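Local coordinates for protein carbohydrate oxidase (Microdochium nivale, PDB 3RJA) that catalyses the FAD-dependent oxidation of the C1 hydroxyl of mono-, oligo- and polysaccharides to lactones, reducing oxygen to hydrogen peroxide, at residues Y22-E27 and F310-P315; H70-F75 and E317-K322; F75-G78 and L84-Q87. All coordinates share one frame; numbering follows the deposited sequence.

Contact 1. Residues Y22-E27 and F310-P315. With FAD (flavin-adenine dinucleotide), chain B.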
# COMPACT_ATOMS: atom_id res chain seq x y z
N TYR A 22 4.07 -21.59 -13.67
CA TYR A 22 2.77 -21.72 -12.99
C TYR A 22 2.96 -21.69 -11.47
O TYR A 22 2.33 -20.88 -10.79
CB TYR A 22 2.01 -22.98 -13.43
CG TYR A 22 0.67 -23.15 -12.74
CD1 TYR A 22 0.57 -23.79 -11.52
CD2 TYR A 22 -0.49 -22.67 -13.33
CE1 TYR A 22 -0.67 -23.94 -10.89
CE2 TYR A 22 -1.71 -22.80 -12.71
CZ TYR A 22 -1.80 -23.43 -11.49
OH TYR A 22 -3.05 -23.58 -10.89
N GLU A 23 3.86 -22.54 -10.95
CA GLU A 23 4.15 -22.59 -9.52
C GLU A 23 4.55 -21.23 -8.96
O GLU A 23 4.11 -20.86 -7.88
CB GLU A 23 5.21 -23.66 -9.17
CG GLU A 23 4.76 -25.13 -9.46
CD GLU A 23 3.57 -25.60 -8.63
OE1 GLU A 23 3.64 -25.50 -7.39
OE2 GLU A 23 2.57 -26.07 -9.21
N ARG A 24 5.42 -20.50 -9.68
CA ARG A 24 5.80 -19.16 -9.29
C ARG A 24 4.59 -18.19 -9.29
O ARG A 24 4.37 -17.48 -8.31
CB ARG A 24 6.89 -18.61 -10.23
CG ARG A 24 7.16 -17.11 -10.04
CD ARG A 24 8.28 -16.58 -10.97
NE ARG A 24 8.07 -15.15 -11.20
CZ ARG A 24 8.96 -14.33 -11.78
NH1 ARG A 24 10.14 -14.80 -12.16
NH2 ARG A 24 8.66 -13.04 -11.97
N ASP A 25 3.85 -18.16 -10.38
CA ASP A 25 2.78 -17.18 -10.56
C ASP A 25 1.56 -17.40 -9.62
O ASP A 25 0.87 -16.44 -9.25
CB ASP A 25 2.30 -17.18 -12.02
CG ASP A 25 3.30 -16.53 -13.01
OD1 ASP A 25 4.24 -15.81 -12.61
OD2 ASP A 25 3.13 -16.74 -14.23
N VAL A 26 1.31 -18.67 -9.25
CA VAL A 26 0.12 -19.04 -8.51
C VAL A 26 0.35 -18.92 -6.98
O VAL A 26 -0.59 -19.06 -6.18
CB VAL A 26 -0.36 -20.49 -8.85
CG1 VAL A 26 0.42 -21.54 -8.02
CG2 VAL A 26 -1.85 -20.64 -8.56
N GLU A 27 1.61 -18.69 -6.60
CA GLU A 27 1.95 -18.63 -5.19
C GLU A 27 1.63 -17.23 -4.63
O GLU A 27 2.17 -16.23 -5.13
CB GLU A 27 3.45 -18.95 -4.99
CG GLU A 27 3.91 -18.99 -3.52
CD GLU A 27 5.41 -19.30 -3.38
OE1 GLU A 27 6.23 -18.71 -4.12
OE2 GLU A 27 5.75 -20.14 -2.52
N PHE A 310 14.04 -5.92 -7.76
CA PHE A 310 13.26 -7.15 -7.83
C PHE A 310 12.48 -7.26 -9.13
O PHE A 310 11.71 -6.36 -9.48
CB PHE A 310 12.31 -7.27 -6.64
CG PHE A 310 12.94 -7.86 -5.40
CD1 PHE A 310 13.88 -7.16 -4.68
CD2 PHE A 310 12.58 -9.14 -4.97
CE1 PHE A 310 14.46 -7.72 -3.52
CE2 PHE A 310 13.16 -9.70 -3.82
CZ PHE A 310 14.09 -8.97 -3.09
N ILE A 311 12.70 -8.37 -9.83
CA ILE A 311 11.88 -8.72 -11.00
C ILE A 311 11.20 -10.10 -10.80
O ILE A 311 10.62 -10.66 -11.73
CB ILE A 311 12.72 -8.70 -12.31
CG1 ILE A 311 13.91 -9.67 -12.20
CG2 ILE A 311 13.20 -7.26 -12.63
CD1 ILE A 311 14.59 -9.98 -13.59
N THR A 312 11.32 -10.61 -9.58
CA THR A 312 10.71 -11.84 -9.09
C THR A 312 10.00 -11.51 -7.76
O THR A 312 10.26 -10.45 -7.19
CB THR A 312 11.79 -12.90 -8.74
OG1 THR A 312 12.79 -12.27 -7.93
CG2 THR A 312 12.43 -13.46 -9.98
N PRO A 313 9.13 -12.42 -7.25
CA PRO A 313 8.46 -12.20 -5.95
C PRO A 313 9.45 -12.15 -4.79
O PRO A 313 10.50 -12.76 -4.90
CB PRO A 313 7.58 -13.46 -5.79
CG PRO A 313 7.43 -14.03 -7.18
CD PRO A 313 8.72 -13.69 -7.88
N GLN A 314 9.13 -11.48 -3.68
CA GLN A 314 9.94 -11.66 -2.48
C GLN A 314 9.49 -12.92 -1.74
O GLN A 314 8.47 -13.53 -2.12
CB GLN A 314 10.04 -10.41 -1.58
CG GLN A 314 8.80 -9.56 -1.38
CD GLN A 314 9.08 -8.36 -0.47
OE1 GLN A 314 9.28 -7.21 -0.92
NE2 GLN A 314 9.11 -8.64 0.83
N PRO A 315 10.27 -13.36 -0.72
CA PRO A 315 9.86 -14.55 0.03
C PRO A 315 8.46 -14.38 0.59
O PRO A 315 8.07 -13.26 0.97
CB PRO A 315 10.91 -14.65 1.16
CG PRO A 315 12.17 -13.95 0.56
CD PRO A 315 11.61 -12.85 -0.33
PA FAD B . -1.60 -7.31 -6.01
O1A FAD B . -1.02 -7.81 -7.31
O2A FAD B . -1.93 -8.38 -5.00
O5B FAD B . -2.93 -6.47 -6.33
C5B FAD B . -3.52 -5.67 -5.31
C4B FAD B . -4.90 -5.19 -5.80
O4B FAD B . -4.73 -4.34 -6.94
C3B FAD B . -5.80 -6.34 -6.25
O3B FAD B . -7.16 -5.94 -6.06
C2B FAD B . -5.51 -6.38 -7.75
O2B FAD B . -6.49 -7.00 -8.55
C1B FAD B . -5.38 -4.90 -8.05
N9A FAD B . -4.54 -4.70 -9.23
C8A FAD B . -3.30 -5.26 -9.51
N7A FAD B . -2.92 -4.78 -10.73
C5A FAD B . -3.85 -3.93 -11.18
C6A FAD B . -3.94 -3.19 -12.36
N6A FAD B . -2.95 -3.23 -13.29
N1A FAD B . -5.05 -2.38 -12.54
C2A FAD B . -6.07 -2.35 -11.59
N3A FAD B . -6.00 -3.12 -10.44
C4A FAD B . -4.89 -3.88 -10.25
N1 FAD B . 1.94 -0.28 1.48
C2 FAD B . 2.25 1.07 1.64
O2 FAD B . 1.43 1.96 1.40
N3 FAD B . 3.56 1.38 2.02
C4 FAD B . 4.59 0.48 2.14
O4 FAD B . 5.76 0.85 2.37
C4X FAD B . 4.20 -0.96 2.01
N5 FAD B . 5.11 -1.91 2.13
C5X FAD B . 4.81 -3.24 1.92
C6 FAD B . 5.82 -4.23 1.96
C7 FAD B . 5.55 -5.54 1.61
C7M FAD B . 6.65 -6.62 1.67
C8 FAD B . 4.27 -5.86 1.09
C8M FAD B . 3.93 -7.28 0.67
C9 FAD B . 3.25 -4.92 1.11
C9A FAD B . 3.50 -3.59 1.50
N10 FAD B . 2.52 -2.57 1.39
C10 FAD B . 2.82 -1.26 1.73
C1' FAD B . 1.14 -2.94 0.96
C2' FAD B . 0.96 -2.70 -0.53
O2' FAD B . 0.85 -1.30 -0.78
C3' FAD B . -0.32 -3.36 -1.01
O3' FAD B . -0.33 -4.72 -0.64
C4' FAD B . -0.44 -3.20 -2.54
O4' FAD B . -1.79 -3.24 -2.89
C5' FAD B . 0.37 -4.26 -3.29
O5' FAD B . 0.24 -4.06 -4.67
P FAD B . 0.53 -5.31 -5.66
O1P FAD B . 0.45 -4.86 -7.09
O2P FAD B . 1.88 -5.94 -5.31
O3P FAD B . -0.65 -6.28 -5.21
O HOH W 1 12.04 -13.07 -13.48
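R24 reaches from helix 20-25 to I311, T312 and P313. These three lie in the loop between helix 295-301 and strand 318-326. The contact ties a helix near the N-terminus to that loop, at the surface of an oxidase with an FAD-binding domain of the PCMH clan. CG of R24 is anti to the backbone N (chi1 169°), and the chain stays extended to NE, which carries the guanidinium out to the loop.

The tight part is the packing of T312 and P313 carbons over one face of the charged guanidinium. CD of P313 is 3.7 Å from R24 NE. CG2 of T312 comes to 3.4 Å from R24 NH1, and the two side chains cross at about a right angle. The polar bonds are made by NH2. R24 NH2 donates to I311 O at 3.1 Å. It meets a lone pair in the carbonyl plane, but the bond is bent (136° at the hydrogen), and the oxygen lies 29° out of the guanidinium plane. NH2 also forms a salt bridge with D89, which probably balances its charge.

The solvent side is looser. The side chain of I311 is exposed. A water at the guanidinium edge accepts from R24 NH1 at 2.9 Å and donates to I311 O at 3.3 Å, so one carbonyl oxygen takes both a direct and a water-bridged bond. A leucine in place of R24 would probably leave D89 without this charged mate and I311 O without its direct donor.

D25, the next residue on the helix, forms a salt bridge with R90. Further along the loop, Q314 turns to the cofactor. Its OE1 accepts from G134 N, and its NE2 lies 3.3 Å from the flavin methyl C7M.

Contact 2. Residues H70-F75 and E317-K322. With FAD (flavin-adenine dinucleotide), chain B.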
# COMPACT_ATOMS: atom_id res chain seq x y z
N HIS A 70 1.27 -8.57 -3.67
CA HIS A 70 1.35 -8.21 -2.26
C HIS A 70 0.04 -8.00 -1.49
O HIS A 70 0.07 -7.80 -0.27
CB HIS A 70 2.36 -7.08 -2.06
CG HIS A 70 3.76 -7.59 -1.89
ND1 HIS A 70 4.36 -7.71 -0.66
CD2 HIS A 70 4.64 -8.09 -2.80
CE1 HIS A 70 5.57 -8.25 -0.82
NE2 HIS A 70 5.76 -8.48 -2.10
N SER A 71 -1.11 -8.11 -2.17
CA SER A 71 -2.38 -8.08 -1.43
C SER A 71 -2.36 -8.99 -0.18
O SER A 71 -2.13 -10.21 -0.28
CB SER A 71 -3.55 -8.53 -2.27
OG SER A 71 -4.71 -8.54 -1.48
N TYR A 72 -2.64 -8.39 0.98
CA TYR A 72 -2.62 -9.15 2.24
C TYR A 72 -3.79 -10.12 2.22
O TYR A 72 -3.79 -11.10 2.96
CB TYR A 72 -2.73 -8.21 3.43
CG TYR A 72 -1.52 -7.32 3.69
CD1 TYR A 72 -0.33 -7.46 2.96
CD2 TYR A 72 -1.56 -6.36 4.71
CE1 TYR A 72 0.80 -6.66 3.26
CE2 TYR A 72 -0.49 -5.56 4.99
CZ TYR A 72 0.70 -5.71 4.27
OH TYR A 72 1.77 -4.89 4.59
N ALA A 73 -4.78 -9.84 1.36
CA ALA A 73 -5.97 -10.69 1.20
C ALA A 73 -5.92 -11.64 -0.01
O ALA A 73 -6.89 -12.39 -0.26
CB ALA A 73 -7.24 -9.80 1.13
N SER A 74 -4.81 -11.64 -0.74
CA SER A 74 -4.72 -12.35 -2.03
C SER A 74 -5.78 -11.90 -3.02
O SER A 74 -6.29 -12.73 -3.79
CB SER A 74 -4.82 -13.87 -1.85
OG SER A 74 -3.76 -14.32 -1.05
N PHE A 75 -6.15 -10.61 -2.98
CA PHE A 75 -7.15 -10.11 -3.92
C PHE A 75 -6.69 -10.12 -5.40
O PHE A 75 -7.52 -9.98 -6.30
CB PHE A 75 -7.67 -8.73 -3.49
CG PHE A 75 -8.60 -8.77 -2.29
CD1 PHE A 75 -9.30 -9.93 -1.95
CD2 PHE A 75 -8.78 -7.62 -1.51
CE1 PHE A 75 -10.19 -9.94 -0.83
CE2 PHE A 75 -9.67 -7.61 -0.40
CZ PHE A 75 -10.36 -8.79 -0.06
N GLU A 317 5.16 -14.97 3.17
CA GLU A 317 4.96 -14.90 4.60
C GLU A 317 3.59 -15.47 4.93
O GLU A 317 2.77 -15.69 4.03
CB GLU A 317 5.08 -13.44 5.11
CG GLU A 317 6.44 -12.80 4.77
CD GLU A 317 6.61 -11.37 5.32
OE1 GLU A 317 5.83 -10.90 6.18
OE2 GLU A 317 7.52 -10.68 4.84
N ASN A 318 3.35 -15.66 6.22
CA ASN A 318 2.15 -16.35 6.68
C ASN A 318 1.52 -15.55 7.83
O ASN A 318 2.02 -15.58 8.97
CB ASN A 318 2.55 -17.77 7.13
CG ASN A 318 1.38 -18.57 7.65
OD1 ASN A 318 0.23 -18.37 7.23
ND2 ASN A 318 1.65 -19.48 8.58
N PHE A 319 0.44 -14.81 7.56
CA PHE A 319 0.11 -13.74 8.48
C PHE A 319 -1.31 -13.21 8.38
O PHE A 319 -2.08 -13.56 7.47
CB PHE A 319 1.11 -12.56 8.25
CG PHE A 319 0.88 -11.83 6.93
CD1 PHE A 319 1.48 -12.28 5.75
CD2 PHE A 319 0.08 -10.69 6.87
CE1 PHE A 319 1.27 -11.60 4.54
CE2 PHE A 319 -0.13 -9.99 5.66
CZ PHE A 319 0.45 -10.44 4.51
N TYR A 320 -1.63 -12.35 9.35
CA TYR A 320 -2.84 -11.58 9.35
C TYR A 320 -2.45 -10.14 9.65
O TYR A 320 -1.46 -9.88 10.36
CB TYR A 320 -3.81 -12.08 10.42
CG TYR A 320 -5.12 -11.32 10.43
CD1 TYR A 320 -5.91 -11.21 9.27
CD2 TYR A 320 -5.59 -10.74 11.59
CE1 TYR A 320 -7.12 -10.53 9.28
CE2 TYR A 320 -6.79 -10.06 11.62
CZ TYR A 320 -7.55 -9.96 10.46
OH TYR A 320 -8.75 -9.26 10.51
N ALA A 321 -3.21 -9.20 9.10
CA ALA A 321 -2.90 -7.78 9.26
C ALA A 321 -4.21 -6.96 9.32
O ALA A 321 -5.26 -7.39 8.79
CB ALA A 321 -2.01 -7.30 8.09
N LYS A 322 -4.13 -5.78 9.93
CA LYS A 322 -5.26 -4.88 10.06
C LYS A 322 -4.72 -3.48 9.95
O LYS A 322 -3.51 -3.27 10.06
CB LYS A 322 -5.97 -5.08 11.40
CG LYS A 322 -6.74 -6.39 11.54
CD LYS A 322 -7.66 -6.43 12.81
CE LYS A 322 -9.06 -5.80 12.59
NZ LYS A 322 -9.92 -6.78 11.81
PA FAD B . -1.60 -7.31 -6.01
O1A FAD B . -1.02 -7.81 -7.31
O2A FAD B . -1.93 -8.38 -5.00
O5B FAD B . -2.93 -6.47 -6.33
C5B FAD B . -3.52 -5.67 -5.31
C4B FAD B . -4.90 -5.19 -5.80
O4B FAD B . -4.73 -4.34 -6.94
C3B FAD B . -5.80 -6.34 -6.25
O3B FAD B . -7.16 -5.94 -6.06
C2B FAD B . -5.51 -6.38 -7.75
O2B FAD B . -6.49 -7.00 -8.55
C1B FAD B . -5.38 -4.90 -8.05
N9A FAD B . -4.54 -4.70 -9.23
C8A FAD B . -3.30 -5.26 -9.51
N7A FAD B . -2.92 -4.78 -10.73
C5A FAD B . -3.85 -3.93 -11.18
C6A FAD B . -3.94 -3.19 -12.36
N6A FAD B . -2.95 -3.23 -13.29
N1A FAD B . -5.05 -2.38 -12.54
C2A FAD B . -6.07 -2.35 -11.59
N3A FAD B . -6.00 -3.12 -10.44
C4A FAD B . -4.89 -3.88 -10.25
N1 FAD B . 1.94 -0.28 1.48
C2 FAD B . 2.25 1.07 1.64
O2 FAD B . 1.43 1.96 1.40
N3 FAD B . 3.56 1.38 2.02
C4 FAD B . 4.59 0.48 2.14
O4 FAD B . 5.76 0.85 2.37
C4X FAD B . 4.20 -0.96 2.01
N5 FAD B . 5.11 -1.91 2.13
C5X FAD B . 4.81 -3.24 1.92
C6 FAD B . 5.82 -4.23 1.96
C7 FAD B . 5.55 -5.54 1.61
C7M FAD B . 6.65 -6.62 1.67
C8 FAD B . 4.27 -5.86 1.09
C8M FAD B . 3.93 -7.28 0.67
C9 FAD B . 3.25 -4.92 1.11
C9A FAD B . 3.50 -3.59 1.50
N10 FAD B . 2.52 -2.57 1.39
C10 FAD B . 2.82 -1.26 1.73
C1' FAD B . 1.14 -2.94 0.96
C2' FAD B . 0.96 -2.70 -0.53
O2' FAD B . 0.85 -1.30 -0.78
C3' FAD B . -0.32 -3.36 -1.01
O3' FAD B . -0.33 -4.72 -0.64
C4' FAD B . -0.44 -3.20 -2.54
O4' FAD B . -1.79 -3.24 -2.89
C5' FAD B . 0.37 -4.26 -3.29
O5' FAD B . 0.24 -4.06 -4.67
P FAD B . 0.53 -5.31 -5.66
O1P FAD B . 0.45 -4.86 -7.09
O2P FAD B . 1.88 -5.94 -5.31
O3P FAD B . -0.65 -6.28 -5.21
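Y72 and A321 bring their CA atoms to 7.2 Å where a type I beta turn from S71 to S74 faces strand 318-326, and no hydrogen bond links the two segments. F319 presents its edge to one face of the Y72 ring in a T-shaped pair, with planes at 89° and centroids 5.1 Å apart. F319 CG, set between its backbone N and carbonyl carbon (chi1 70°), aims the ring at Y72. F319 CZ comes to 3.4 Å from Y72 CD1. A321 adds its methyl, with CB 3.5 Å from Y72 CD2. S71 OG accepts from A73 N in an ST turn and also from F75 N.

The same loop carries the flavin. H70 ND1 is covalently bonded to C8M of FAD, a histidyl link to the 8-alpha carbon. The backbone N of H70 donates to FAD O2P at 3.2 Å, and S71 N donates to FAD O2A at 3.0 Å. Y72 CE1 lies 3.7 Å from FAD C9.

Y72 OH is hydrogen-bonded to Q387 and to the lactam nitrogen N5 of the bound substrate analogue. The apolar packing probably steadies the ring, while its hydroxyl binds the substrate analogue beside the flavin.

Contact 3. Residues F75-G78 and L84-Q87. With FAD (flavin-adenine dinucleotide), chain B.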
# COMPACT_ATOMS: atom_id res chain seq x y z
N PHE A 75 -6.15 -10.61 -2.98
CA PHE A 75 -7.15 -10.11 -3.92
C PHE A 75 -6.69 -10.12 -5.40
O PHE A 75 -7.52 -9.98 -6.30
CB PHE A 75 -7.67 -8.73 -3.49
CG PHE A 75 -8.60 -8.77 -2.29
CD1 PHE A 75 -9.30 -9.93 -1.95
CD2 PHE A 75 -8.78 -7.62 -1.51
CE1 PHE A 75 -10.19 -9.94 -0.83
CE2 PHE A 75 -9.67 -7.61 -0.40
CZ PHE A 75 -10.36 -8.79 -0.06
N GLY A 76 -5.39 -10.28 -5.65
CA GLY A 76 -4.91 -10.35 -7.03
C GLY A 76 -5.43 -11.61 -7.73
O GLY A 76 -5.51 -11.66 -8.97
N PHE A 77 -5.80 -12.63 -6.93
CA PHE A 77 -6.44 -13.87 -7.42
C PHE A 77 -7.94 -13.68 -7.56
O PHE A 77 -8.63 -14.52 -8.14
CB PHE A 77 -6.21 -15.03 -6.43
CG PHE A 77 -4.77 -15.45 -6.29
CD1 PHE A 77 -3.89 -14.73 -5.47
CD2 PHE A 77 -4.29 -16.57 -6.96
CE1 PHE A 77 -2.59 -15.14 -5.33
CE2 PHE A 77 -2.99 -16.98 -6.82
CZ PHE A 77 -2.13 -16.27 -6.01
N GLY A 78 -8.44 -12.61 -6.99
CA GLY A 78 -9.86 -12.45 -6.88
C GLY A 78 -10.41 -12.72 -5.49
O GLY A 78 -11.61 -12.54 -5.27
N LEU A 84 -10.32 -15.81 -13.80
CA LEU A 84 -9.25 -15.65 -14.76
C LEU A 84 -8.26 -14.69 -14.09
O LEU A 84 -8.63 -13.58 -13.68
CB LEU A 84 -9.80 -15.03 -16.07
CG LEU A 84 -8.75 -14.75 -17.16
CD1 LEU A 84 -7.88 -15.98 -17.40
CD2 LEU A 84 -9.49 -14.38 -18.48
N MET A 85 -7.01 -15.13 -13.93
CA MET A 85 -6.02 -14.25 -13.31
C MET A 85 -5.12 -13.71 -14.42
O MET A 85 -4.52 -14.48 -15.17
CB MET A 85 -5.21 -14.95 -12.19
CG MET A 85 -4.36 -13.97 -11.33
SD MET A 85 -3.55 -14.70 -9.89
CE MET A 85 -2.24 -15.66 -10.67
N VAL A 86 -5.06 -12.39 -14.51
CA VAL A 86 -4.18 -11.70 -15.45
C VAL A 86 -2.91 -11.38 -14.70
O VAL A 86 -2.87 -10.44 -13.88
CB VAL A 86 -4.84 -10.41 -15.98
CG1 VAL A 86 -3.90 -9.64 -16.92
CG2 VAL A 86 -6.18 -10.72 -16.68
N GLN A 87 -1.88 -12.21 -14.95
CA GLN A 87 -0.60 -12.16 -14.24
C GLN A 87 0.30 -11.13 -14.96
O GLN A 87 0.66 -11.35 -16.11
CB GLN A 87 0.05 -13.54 -14.27
CG GLN A 87 1.45 -13.60 -13.69
CD GLN A 87 1.48 -13.15 -12.22
OE1 GLN A 87 0.50 -13.31 -11.49
NE2 GLN A 87 2.60 -12.61 -11.79
PA FAD B . -1.60 -7.31 -6.01
O1A FAD B . -1.02 -7.81 -7.31
O2A FAD B . -1.93 -8.38 -5.00
O5B FAD B . -2.93 -6.47 -6.33
C5B FAD B . -3.52 -5.67 -5.31
C4B FAD B . -4.90 -5.19 -5.80
O4B FAD B . -4.73 -4.34 -6.94
C3B FAD B . -5.80 -6.34 -6.25
O3B FAD B . -7.16 -5.94 -6.06
C2B FAD B . -5.51 -6.38 -7.75
O2B FAD B . -6.49 -7.00 -8.55
C1B FAD B . -5.38 -4.90 -8.05
N9A FAD B . -4.54 -4.70 -9.23
C8A FAD B . -3.30 -5.26 -9.51
N7A FAD B . -2.92 -4.78 -10.73
C5A FAD B . -3.85 -3.93 -11.18
C6A FAD B . -3.94 -3.19 -12.36
N6A FAD B . -2.95 -3.23 -13.29
N1A FAD B . -5.05 -2.38 -12.54
C2A FAD B . -6.07 -2.35 -11.59
N3A FAD B . -6.00 -3.12 -10.44
C4A FAD B . -4.89 -3.88 -10.25
N1 FAD B . 1.94 -0.28 1.48
C2 FAD B . 2.25 1.07 1.64
O2 FAD B . 1.43 1.96 1.40
N3 FAD B . 3.56 1.38 2.02
C4 FAD B . 4.59 0.48 2.14
O4 FAD B . 5.76 0.85 2.37
C4X FAD B . 4.20 -0.96 2.01
N5 FAD B . 5.11 -1.91 2.13
C5X FAD B . 4.81 -3.24 1.92
C6 FAD B . 5.82 -4.23 1.96
C7 FAD B . 5.55 -5.54 1.61
C7M FAD B . 6.65 -6.62 1.67
C8 FAD B . 4.27 -5.86 1.09
C8M FAD B . 3.93 -7.28 0.67
C9 FAD B . 3.25 -4.92 1.11
C9A FAD B . 3.50 -3.59 1.50
N10 FAD B . 2.52 -2.57 1.39
C10 FAD B . 2.82 -1.26 1.73
C1' FAD B . 1.14 -2.94 0.96
C2' FAD B . 0.96 -2.70 -0.53
O2' FAD B . 0.85 -1.30 -0.78
C3' FAD B . -0.32 -3.36 -1.01
O3' FAD B . -0.33 -4.72 -0.64
C4' FAD B . -0.44 -3.20 -2.54
O4' FAD B . -1.79 -3.24 -2.89
C5' FAD B . 0.37 -4.26 -3.29
O5' FAD B . 0.24 -4.06 -4.67
P FAD B . 0.53 -5.31 -5.66
O1P FAD B . 0.45 -4.86 -7.09
O2P FAD B . 1.88 -5.94 -5.31
O3P FAD B . -0.65 -6.28 -5.21
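M85 meets F77 and G76 in a buried Met-aromatic contact. The sulfur sits over a face of the F77 ring, 3.9 Å from SD of M85 to the ring centroid and 25° off the normal. It is shifted toward the rim, and the closest ring atom is F77 CD2, 3.6 Å from M85 SD. The M85 chain is extended as far as SD and then bends at chi3 (73°), which brings CE to 4.1 Å from F77 CE2. One side chain thus touches the ring with both sulfur and methyl. M85 CG also packs against the peptide oxygen of G76, 3.5 Å from G76 O.

The second shell sets the loop. Residues 75-77 have helical backbone angles without the regular bonds of a helix, and G78 N donates to F75 O at 2.9 Å to close the turn. G78 has a positive phi (103°), where a beta carbon would press on the carbonyl oxygen of F77. At G76 a beta carbon would be crowded by the FAD phosphate oxygen O2A. Both glycines therefore fit the tight path of the loop, and the one at G76 lets the backbone pass close to the cofactor. F75 lies beside the adenosine ribose of FAD, with F75 CB 3.8 Å from O3B, and its ring meets that of Y465.

Further out, F77 also packs on Y35 and K66, and M85 on K66 and I40. Q87 is hydrogen-bonded to K66 through OE1 and to D89 through NE2. Strand 84-87 is the middle strand of a three-stranded parallel sheet in the FAD-binding domain. It lies between strands 39-42 and 63-66, and L84 packs on I3 and L7 of helix 2-9.

In the fold
Contact 1 is a surface contact, while contacts 2 and 3 are buried. Their chemistry follows. Contact 1 relies on a charged arginine, a water and a carbonyl; contact 2 on a T-shaped aromatic pair; contact 3 on sulfur against a ring. Contacts 2 and 3 start from the same loop between strands 63-66 and 84-87 and share F75. Contact 1 uses the loop that leads into strand 318-326, and contact 2 uses the strand itself. Q314 CG touches H70 NE2 at 3.3 Å. Helix 20-25 also rests on contact 3, with D25 O 3.5 Å from M85 CE. All three reach FAD, but contact 2 alone holds its covalent bond to histidine.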